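PDB 2IMP: lactaldehyde dehydrogenase from Escherichia coli, which catalyses the irreversible NAD-dependent oxidation of L-lactaldehyde, formed from L-fucose and L-rhamnose, to L-lactate, and also oxidises glycolaldehyde. Local coordinates for residues Y363-Q375 with T384-T396. Sequence-based numbering, arbitrary orientation.
Sequences YYYPPTLLLDVRQ and TFGPVLPVVAFDT
Leu369 reaches diagonally over to the neighbouring strand: with CG anti to its backbone N (chi1 177°), its CD1 sits 3.7 Å from Val391 CG2 and also against the carbonyl oxygen of Leu389. Val391 receives a second leucine, Leu371, which lies alongside it and points the same way, CD2 being 3.8 Å from Val391 CB. These residues and Leu389 form one apolar face, packed on helix 298-310 through Met309 and Val302. On the other face Leu370 and Val388 meet aslant, CD1 to CG1 at 3.8 Å, while CG2, the other branch of Val388, approaches the Tyr365 ring obliquely at CE2. Tyr365 in turn rests on Val337 and Val341 of helix 331-346.

Between these two layers runs a parallel strand pair, 368-371 beside 388-394, within the mixed sheet of the domain that carries Cys285, the nucleophile as in other aldehyde dehydrogenases; strand 350-353 pairs antiparallel with the far edge of 368-371, and 290-294 borders 388-394. Four backbone bonds join the pair. Thr368 is gripped twice, its N giving to Pro387 O at 2.8 Å and its O taking Leu389 N at the same length, both nearly straight. Leu370 is held the same way by Leu389 O and Val391 N, but less straight: its N reaches Leu389 O from above the carbonyl plane, and the bond from Val391 N to its O is bent to 151°.

At the start of the pairing Pro387, centre of an inverse gamma turn, sets CD at the edge of the Tyr365 ring and CG 3.3 Å from Tyr365 O. Thr368 OG1 turns back to Pro366 O and is also bonded to Gly355 N. After Leu371 the regular pairing ends, and a water that takes a weak bond from Asp372 N donates to Val391 O. Just after the water bridge, Val373 crosses Val392 at about a right angle, CB to CG2 3.9 Å.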
loop_
_atom_site.group_PDB
_atom_site.type_symbol
_atom_site.label_atom_id
_atom_site.label_comp_id
_atom_site.label_asym_id
_atom_site.label_seq_id
_atom_site.Cartn_x
_atom_site.Cartn_y
_atom_site.Cartn_z
ATOM N N TYR A 363 3.836 18.088 -45.648
ATOM C CA TYR A 363 3.393 19.176 -44.786
ATOM C C TYR A 363 4.474 19.680 -43.820
ATOM O O TYR A 363 4.474 19.338 -42.638
ATOM C CB TYR A 363 2.161 18.738 -43.992
ATOM C CG TYR A 363 1.222 17.886 -44.804
ATOM C CD1 TYR A 363 1.274 16.493 -44.728
ATOM C CD2 TYR A 363 0.335 18.463 -45.706
ATOM C CE1 TYR A 363 0.470 15.699 -45.535
ATOM C CE2 TYR A 363 -0.471 17.679 -46.521
ATOM C CZ TYR A 363 -0.397 16.299 -46.433
ATOM O OH TYR A 363 -1.171 15.519 -47.261
ATOM N N TYR A 364 5.382 20.500 -44.333
ATOM C CA TYR A 364 6.459 21.014 -43.508
ATOM C C TYR A 364 6.294 22.446 -42.981
ATOM O O TYR A 364 5.837 23.342 -43.694
ATOM C CB TYR A 364 7.787 20.933 -44.262
ATOM C CG TYR A 364 8.150 19.543 -44.707
ATOM C CD1 TYR A 364 7.662 19.022 -45.905
ATOM C CD2 TYR A 364 8.968 18.735 -43.918
ATOM C CE1 TYR A 364 7.980 17.729 -46.304
ATOM C CE2 TYR A 364 9.290 17.445 -44.307
ATOM C CZ TYR A 364 8.797 16.947 -45.496
ATOM O OH TYR A 364 9.126 15.669 -45.874
ATOM N N TYR A 365 6.659 22.627 -41.720
ATOM C CA TYR A 365 6.638 23.932 -41.087
ATOM C C TYR A 365 7.965 24.170 -40.345
ATOM O O TYR A 365 8.358 23.372 -39.498
ATOM C CB TYR A 365 5.472 24.069 -40.108
ATOM C CG TYR A 365 5.178 25.515 -39.776
ATOM C CD1 TYR A 365 4.463 26.320 -40.664
ATOM C CD2 TYR A 365 5.680 26.104 -38.615
ATOM C CE1 TYR A 365 4.259 27.674 -40.408
ATOM C CE2 TYR A 365 5.483 27.459 -38.350
ATOM C CZ TYR A 365 4.775 28.237 -39.254
ATOM O OH TYR A 365 4.611 29.580 -39.022
ATOM N N PRO A 366 8.659 25.265 -40.662
ATOM C CA PRO A 366 9.941 25.579 -40.028
ATOM C C PRO A 366 9.915 25.857 -38.513
ATOM O O PRO A 366 8.953 26.417 -37.985
ATOM C CB PRO A 366 10.416 26.792 -40.818
ATOM C CG PRO A 366 9.133 27.512 -41.079
ATOM C CD PRO A 366 8.216 26.382 -41.516
ATOM N N PRO A 367 10.981 25.449 -37.805
ATOM C CA PRO A 367 11.041 25.688 -36.368
ATOM C C PRO A 367 10.808 27.200 -36.184
ATOM O O PRO A 367 11.532 28.024 -36.745
ATOM C CB PRO A 367 12.461 25.263 -36.014
ATOM C CG PRO A 367 12.693 24.127 -36.948
ATOM C CD PRO A 367 12.144 24.664 -38.254
ATOM N N THR A 368 9.791 27.548 -35.411
ATOM C CA THR A 368 9.463 28.944 -35.208
ATOM C C THR A 368 9.602 29.446 -33.768
ATOM O O THR A 368 9.107 28.829 -32.828
ATOM C CB THR A 368 8.034 29.219 -35.699
ATOM O OG1 THR A 368 7.940 28.873 -37.086
ATOM C CG2 THR A 368 7.667 30.681 -35.509
ATOM N N LEU A 369 10.299 30.565 -33.618
ATOM C CA LEU A 369 10.499 31.178 -32.319
ATOM C C LEU A 369 9.786 32.536 -32.201
ATOM O O LEU A 369 10.080 33.465 -32.953
ATOM C CB LEU A 369 11.993 31.364 -32.052
ATOM C CG LEU A 369 12.357 32.062 -30.741
ATOM C CD1 LEU A 369 11.786 31.284 -29.567
ATOM C CD2 LEU A 369 13.867 32.175 -30.628
ATOM N N LEU A 370 8.844 32.629 -31.269
ATOM C CA LEU A 370 8.103 33.863 -31.070
ATOM C C LEU A 370 8.437 34.583 -29.755
ATOM O O LEU A 370 8.383 33.990 -28.677
ATOM C CB LEU A 370 6.599 33.584 -31.139
ATOM C CG LEU A 370 6.112 32.912 -32.427
ATOM C CD1 LEU A 370 4.612 32.672 -32.348
ATOM C CD2 LEU A 370 6.451 33.785 -33.625
ATOM N N LEU A 371 8.798 35.858 -29.863
ATOM C CA LEU A 371 9.130 36.650 -28.690
ATOM C C LEU A 371 8.084 37.744 -28.377
ATOM O O LEU A 371 7.111 37.907 -29.108
ATOM C CB LEU A 371 10.520 37.277 -28.856
ATOM C CG LEU A 371 11.671 36.322 -29.212
ATOM C CD1 LEU A 371 13.002 37.069 -29.102
ATOM C CD2 LEU A 371 11.671 35.115 -28.277
ATOM N N ASP A 372 8.299 38.481 -27.297
ATOM C CA ASP A 372 7.358 39.520 -26.900
ATOM C C ASP A 372 5.895 39.038 -26.880
ATOM O O ASP A 372 4.969 39.790 -27.185
ATOM C CB ASP A 372 7.482 40.740 -27.815
ATOM C CG ASP A 372 8.829 41.418 -27.692
ATOM O OD1 ASP A 372 9.310 41.570 -26.547
ATOM O OD2 ASP A 372 9.403 41.806 -28.732
ATOM N N VAL A 373 5.719 37.767 -26.541
ATOM C CA VAL A 373 4.397 37.178 -26.447
ATOM C C VAL A 373 3.735 37.490 -25.095
ATOM O O VAL A 373 4.415 37.591 -24.075
ATOM C CB VAL A 373 4.458 35.642 -26.620
ATOM C CG1 VAL A 373 3.058 35.051 -26.545
ATOM C CG2 VAL A 373 5.110 35.296 -27.950
ATOM N N ARG A 374 2.421 37.661 -25.101
ATOM C CA ARG A 374 1.704 37.955 -23.871
ATOM C C ARG A 374 0.791 36.806 -23.406
ATOM O O ARG A 374 0.116 36.172 -24.220
ATOM C CB ARG A 374 0.870 39.230 -24.037
ATOM C CG ARG A 374 1.681 40.483 -24.327
ATOM C CD ARG A 374 0.772 41.694 -24.479
ATOM N NE ARG A 374 1.521 42.913 -24.775
ATOM C CZ ARG A 374 0.982 44.128 -24.861
ATOM N NH1 ARG A 374 -0.322 44.297 -24.673
ATOM N NH2 ARG A 374 1.749 45.177 -25.132
ATOM N N GLN A 375 0.798 36.544 -22.103
ATOM C CA GLN A 375 -0.040 35.495 -21.536
ATOM C C GLN A 375 -1.471 35.530 -22.104
ATOM O O GLN A 375 -2.136 34.501 -22.222
ATOM C CB GLN A 375 -0.087 35.648 -20.012
ATOM C CG GLN A 375 -0.900 34.588 -19.280
ATOM C CD GLN A 375 -0.413 33.181 -19.555
ATOM O OE1 GLN A 375 0.788 32.917 -19.559
ATOM N NE2 GLN A 375 -1.349 32.264 -19.775
ATOM N N THR A 384 -0.700 24.127 -30.580
ATOM C CA THR A 384 -0.043 24.499 -31.833
ATOM C C THR A 384 0.597 23.378 -32.700
ATOM O O THR A 384 1.334 23.680 -33.636
ATOM C CB THR A 384 1.054 25.557 -31.566
ATOM O OG1 THR A 384 0.597 26.482 -30.570
ATOM C CG2 THR A 384 1.372 26.330 -32.839
ATOM N N PHE A 385 0.307 22.115 -32.405
ATOM C CA PHE A 385 0.868 20.998 -33.175
ATOM C C PHE A 385 2.347 21.175 -33.607
ATOM O O PHE A 385 3.253 20.600 -33.009
ATOM C CB PHE A 385 0.035 20.733 -34.438
ATOM C CG PHE A 385 -1.358 21.289 -34.385
ATOM C CD1 PHE A 385 -1.586 22.644 -34.603
ATOM C CD2 PHE A 385 -2.437 20.467 -34.080
ATOM C CE1 PHE A 385 -2.870 23.174 -34.532
ATOM C CE2 PHE A 385 -3.728 20.987 -34.006
ATOM C CZ PHE A 385 -3.942 22.347 -34.223
ATOM N N GLY A 386 2.554 21.970 -34.654
ATOM C CA GLY A 386 3.884 22.223 -35.184
ATOM C C GLY A 386 4.960 22.679 -34.211
ATOM O O GLY A 386 4.722 22.786 -33.008
ATOM N N PRO A 387 6.167 22.966 -34.722
ATOM C CA PRO A 387 7.326 23.413 -33.946
ATOM C C PRO A 387 7.354 24.922 -33.605
ATOM O O PRO A 387 8.274 25.637 -34.005
ATOM C CB PRO A 387 8.490 23.019 -34.837
ATOM C CG PRO A 387 7.948 23.329 -36.193
ATOM C CD PRO A 387 6.543 22.753 -36.134
ATOM N N VAL A 388 6.352 25.388 -32.869
ATOM C CA VAL A 388 6.291 26.790 -32.476
ATOM C C VAL A 388 6.569 27.019 -30.976
ATOM O O VAL A 388 5.867 26.476 -30.125
ATOM C CB VAL A 388 4.913 27.394 -32.812
ATOM C CG1 VAL A 388 4.887 28.872 -32.451
ATOM C CG2 VAL A 388 4.605 27.191 -34.287
ATOM N N LEU A 389 7.595 27.807 -30.667
ATOM C CA LEU A 389 7.944 28.097 -29.280
ATOM C C LEU A 389 7.698 29.555 -28.837
ATOM O O LEU A 389 8.509 30.442 -29.105
ATOM C CB LEU A 389 9.412 27.755 -29.008
ATOM C CG LEU A 389 9.833 26.285 -28.988
ATOM C CD1 LEU A 389 11.309 26.195 -28.650
ATOM C CD2 LEU A 389 9.011 25.526 -27.960
ATOM N N PRO A 390 6.568 29.806 -28.161
ATOM C CA PRO A 390 6.255 31.158 -27.696
ATOM C C PRO A 390 7.032 31.448 -26.397
ATOM O O PRO A 390 7.055 30.622 -25.483
ATOM C CB PRO A 390 4.753 31.097 -27.467
ATOM C CG PRO A 390 4.569 29.692 -26.964
ATOM C CD PRO A 390 5.439 28.890 -27.912
ATOM N N VAL A 391 7.675 32.607 -26.330
ATOM C CA VAL A 391 8.432 32.966 -25.140
ATOM C C VAL A 391 7.870 34.181 -24.384
ATOM O O VAL A 391 7.584 35.223 -24.973
ATOM C CB VAL A 391 9.916 33.245 -25.471
ATOM C CG1 VAL A 391 10.682 33.528 -24.187
ATOM C CG2 VAL A 391 10.522 32.055 -26.202
ATOM N N VAL A 392 7.716 34.020 -23.078
ATOM C CA VAL A 392 7.190 35.073 -22.233
ATOM C C VAL A 392 8.094 35.385 -21.036
ATOM O O VAL A 392 8.467 34.487 -20.273
ATOM C CB VAL A 392 5.776 34.703 -21.713
ATOM C CG1 VAL A 392 5.264 35.772 -20.755
ATOM C CG2 VAL A 392 4.827 34.545 -22.885
ATOM N N ALA A 393 8.452 36.654 -20.889
ATOM C CA ALA A 393 9.300 37.059 -19.787
ATOM C C ALA A 393 8.514 37.307 -18.497
ATOM O O ALA A 393 7.325 37.602 -18.544
ATOM C CB ALA A 393 10.089 38.308 -20.169
ATOM N N PHE A 394 9.181 37.165 -17.358
ATOM C CA PHE A 394 8.547 37.394 -16.071
ATOM C C PHE A 394 9.529 37.909 -15.006
ATOM O O PHE A 394 10.742 37.781 -15.166
ATOM C CB PHE A 394 7.861 36.108 -15.576
ATOM C CG PHE A 394 8.815 35.018 -15.154
ATOM C CD1 PHE A 394 9.328 34.984 -13.862
ATOM C CD2 PHE A 394 9.202 34.028 -16.052
ATOM C CE1 PHE A 394 10.209 33.981 -13.468
ATOM C CE2 PHE A 394 10.084 33.019 -15.669
ATOM C CZ PHE A 394 10.589 32.996 -14.377
ATOM N N ASP A 395 8.998 38.486 -13.935
ATOM C CA ASP A 395 9.836 39.014 -12.870
ATOM C C ASP A 395 10.027 38.067 -11.665
ATOM O O ASP A 395 11.157 37.783 -11.267
ATOM C CB ASP A 395 9.272 40.355 -12.381
ATOM C CG ASP A 395 9.296 41.429 -13.463
ATOM O OD1 ASP A 395 10.403 41.813 -13.902
ATOM O OD2 ASP A 395 8.210 41.889 -13.877
ATOM N N THR A 396 8.926 37.582 -11.101
ATOM C CA THR A 396 9.024 36.694 -9.952
ATOM C C THR A 396 8.466 35.264 -10.156
ATOM O O THR A 396 7.647 35.019 -11.045
ATOM C CB THR A 396 8.326 37.305 -8.722
ATOM O OG1 THR A 396 6.920 37.412 -8.973
ATOM C CG2 THR A 396 8.889 38.686 -8.426
HETATM O O HOH W 1 9.275 37.485 -24.557
#